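Local coordinates for nitrite oxidoreductase subunit C (Kuenenia stuttgartiensis, PDB 7B04), which probably carries electrons as the heme- and calcium-binding subunit of the nitrite oxidoreductase complex of an anammox bacterium, at residues G93-A98 with V113-A118. Numbering follows the deposited sequence.
With CA (calcium ion), chain B.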
ATOM      1  N   GLY C  93      24.308 -11.765  40.675  1.00 28.69           N
ATOM      2  CA  GLY C  93      25.005 -10.963  41.659  1.00 31.52           C
ATOM      3  C   GLY C  93      24.094 -10.058  42.443  1.00 33.15           C
ATOM      4  O   GLY C  93      24.549  -9.429  43.405  1.00 35.08           O
ATOM      5  N   SER C  94      22.819  -9.978  42.059  1.00 44.44           N
ATOM      6  CA  SER C  94      21.879  -9.069  42.702  1.00 30.82           C
ATOM      7  C   SER C  94      21.483  -9.551  44.089  1.00 32.42           C
ATOM      8  O   SER C  94      21.183  -8.730  44.964  1.00 32.56           O
ATOM      9  CB  SER C  94      20.643  -8.900  41.823  1.00 30.17           C
ATOM     10  OG  SER C  94      20.328 -10.108  41.151  1.00 45.36           O
ATOM     11  N   VAL C  95      21.466 -10.863  44.310  1.00 29.66           N
ATOM     12  CA  VAL C  95      21.130 -11.446  45.602  1.00 25.51           C
ATOM     13  C   VAL C  95      22.341 -12.208  46.118  1.00 31.17           C
ATOM     14  O   VAL C  95      22.987 -12.947  45.367  1.00 37.03           O
ATOM     15  CB  VAL C  95      19.904 -12.376  45.495  1.00 26.68           C
ATOM     16  CG1 VAL C  95      19.594 -13.019  46.838  1.00 28.13           C
ATOM     17  CG2 VAL C  95      18.699 -11.611  44.968  1.00 22.48           C
ATOM     18  N   ASN C  96      22.646 -12.027  47.403  1.00 30.66           N
ATOM     19  CA  ASN C  96      23.847 -12.592  48.003  1.00 29.54           C
ATOM     20  C   ASN C  96      23.579 -13.709  48.998  1.00 21.86           C
ATOM     21  O   ASN C  96      24.439 -14.571  49.178  1.00 20.57           O
ATOM     22  CB  ASN C  96      24.646 -11.493  48.718  1.00 38.34           C
ATOM     23  CG  ASN C  96      25.119 -10.403  47.777  1.00 41.34           C
ATOM     24  OD1 ASN C  96      25.598 -10.680  46.677  1.00 36.32           O
ATOM     25  ND2 ASN C  96      24.987  -9.153  48.208  1.00 39.19           N
ATOM     26  N   SER C  97      22.421 -13.713  49.652  1.00 23.70           N
ATOM     27  CA  SER C  97      22.114 -14.706  50.672  1.00 23.01           C
ATOM     28  C   SER C  97      20.640 -15.080  50.596  1.00 27.17           C
ATOM     29  O   SER C  97      19.810 -14.320  50.090  1.00 30.17           O
ATOM     30  CB  SER C  97      22.467 -14.201  52.078  1.00 27.34           C
ATOM     31  OG  SER C  97      21.645 -13.111  52.453  1.00 35.90           O
ATOM     32  N   ALA C  98      20.325 -16.269  51.105  1.00 31.64           N
ATOM     33  CA  ALA C  98      18.943 -16.715  51.199  1.00 23.77           C
ATOM     34  C   ALA C  98      18.789 -17.646  52.393  1.00 27.73           C
ATOM     35  O   ALA C  98      19.620 -18.531  52.615  1.00 33.40           O
ATOM     36  CB  ALA C  98      18.492 -17.420  49.915  1.00 23.32           C
ATOM     37  N   VAL C 113      11.913 -20.551  51.441  1.00 26.62           N
ATOM     38  CA  VAL C 113      13.106 -19.836  51.004  1.00 28.18           C
ATOM     39  C   VAL C 113      12.808 -18.341  51.050  1.00 25.61           C
ATOM     40  O   VAL C 113      11.781 -17.885  50.525  1.00 28.67           O
ATOM     41  CB  VAL C 113      13.541 -20.260  49.592  1.00 24.13           C
ATOM     42  CG1 VAL C 113      14.878 -19.646  49.250  1.00 19.46           C
ATOM     43  CG2 VAL C 113      13.594 -21.785  49.493  1.00 23.17           C
ATOM     44  N   ILE C 114      13.717 -17.577  51.656  1.00 25.01           N
ATOM     45  CA  ILE C 114      13.561 -16.138  51.831  1.00 23.97           C
ATOM     46  C   ILE C 114      14.830 -15.430  51.377  1.00 28.60           C
ATOM     47  O   ILE C 114      15.935 -15.786  51.803  1.00 29.08           O
ATOM     48  CB  ILE C 114      13.268 -15.781  53.299  1.00 27.22           C
ATOM     49  CG1 ILE C 114      11.877 -16.258  53.707  1.00 27.88           C
ATOM     50  CG2 ILE C 114      13.419 -14.295  53.529  1.00 23.37           C
ATOM     51  CD1 ILE C 114      11.597 -16.106  55.185  1.00 28.77           C
ATOM     52  N   TRP C 115      14.665 -14.417  50.531  1.00 28.50           N
ATOM     53  CA  TRP C 115      15.767 -13.570  50.105  1.00 24.90           C
ATOM     54  C   TRP C 115      15.231 -12.159  49.922  1.00 25.54           C
ATOM     55  O   TRP C 115      14.023 -11.947  49.781  1.00 28.67           O
ATOM     56  CB  TRP C 115      16.412 -14.077  48.812  1.00 24.38           C
ATOM     57  CG  TRP C 115      15.551 -13.907  47.597  1.00 28.21           C
ATOM     58  CD1 TRP C 115      15.607 -12.892  46.686  1.00 34.80           C
ATOM     59  CD2 TRP C 115      14.500 -14.779  47.163  1.00 26.25           C
ATOM     60  NE1 TRP C 115      14.661 -13.082  45.708  1.00 38.14           N
ATOM     61  CE2 TRP C 115      13.968 -14.232  45.979  1.00 33.03           C
ATOM     62  CE3 TRP C 115      13.961 -15.968  47.660  1.00 32.19           C
ATOM     63  CZ2 TRP C 115      12.923 -14.837  45.283  1.00 29.29           C
ATOM     64  CZ3 TRP C 115      12.923 -16.565  46.969  1.00 31.27           C
ATOM     65  CH2 TRP C 115      12.414 -15.998  45.795  1.00 23.31           C
ATOM     66  N   ASP C 116      16.139 -11.192  49.921  1.00 26.67           N
ATOM     67  CA  ASP C 116      15.770  -9.787  49.820  1.00 30.37           C
ATOM     68  C   ASP C 116      15.883  -9.305  48.386  1.00 28.61           C
ATOM     69  O   ASP C 116      16.909  -9.486  47.736  1.00 24.97           O
ATOM     70  CB  ASP C 116      16.632  -8.903  50.710  1.00 23.61           C
ATOM     71  CG  ASP C 116      16.788  -9.454  52.110  1.00 37.14           C
ATOM     72  OD1 ASP C 116      15.765  -9.508  52.826  1.00 50.77           O
ATOM     73  OD2 ASP C 116      17.924  -9.797  52.513  1.00 37.91           O
ATOM     74  N   ASP C 117      14.811  -8.745  47.870  1.00 30.64           N
ATOM     75  CA  ASP C 117      14.868  -8.133  46.547  1.00 28.64           C
ATOM     76  C   ASP C 117      13.885  -6.976  46.456  1.00 31.66           C
ATOM     77  O   ASP C 117      12.744  -7.068  46.903  1.00 41.25           O
ATOM     78  CB  ASP C 117      14.765  -9.167  45.403  1.00 36.06           C
ATOM     79  CG  ASP C 117      14.301  -8.569  44.060  1.00 38.49           C
ATOM     80  OD1 ASP C 117      15.105  -7.819  43.455  1.00 54.79           O
ATOM     81  OD2 ASP C 117      13.249  -9.122  43.549  1.00 55.17           O
ATOM     82  N   ALA C 118      14.398  -5.847  45.972  1.00 28.80           N
ATOM     83  CA  ALA C 118      13.724  -4.557  45.995  1.00 33.07           C
ATOM     84  C   ALA C 118      12.653  -4.397  44.927  1.00 41.61           C
ATOM     85  O   ALA C 118      11.918  -3.404  44.962  1.00 52.76           O
ATOM     86  CB  ALA C 118      14.764  -3.442  45.831  1.00 31.26           C
TER
HETATM   87 CA    CA B 402      12.779  -8.460  41.405  1.00 33.15          CA
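Val-95 and Ala-98 pack against Trp-115 at the open end of a beta hairpin. Its antiparallel strands, 97-104 and 108-116, belong to the heme-binding domain of the ethylbenzene dehydrogenase family. No hydrogen bond joins 93-98 to 113-118. The pairing runs on just beyond, where the backbones of Ile-114 and Glu-99 are hydrogen-bonded.

The tight part is apolar and buried. Both methyls of Val-95 reach the indole at CD1, and the two side chains meet at a slant. CG2 lies 3.8 Å from Trp-115 CD1 and also approaches the carbonyl O of Asp-116. CG1 stands anti to the backbone N (chi1 178°), which brings it 3.9 Å from Trp-115 CB. The indole then leads away from 93-98, with its ring against Trp-263 of strand 262-270. Further along, Ala-98 CB sits 4.1 Å from Trp-115 CB and 4.3 Å from Val-113 CG1. Met-291 of strand 286-294 touches both Ala-98 and Val-113. An alanine in place of Val-95 would lack CG1 and CG2, and the indole would probably be less firmly held at CD1.

The other side is looser. Ser-97 is partly exposed, and its side chain stays well back from 113-118; its carbonyl O is what comes close, to Trp-115 CB. Asp-116 is exposed, and its ion pair with Lys-262 is long and weak.

Past the strand end, 113-118 turns to calcium. Thr-119, Asn-121, Asp-132 and Asn-295 also bind this ion, and the side chain of Val-95 lies about 5 Å from that of Asn-295. The packing thus sits beside the metal site. Asp-117 binds through one carboxylate oxygen: OD2 is 2.3 Å from the calcium ion, while OD1 stays 3.2 Å from it.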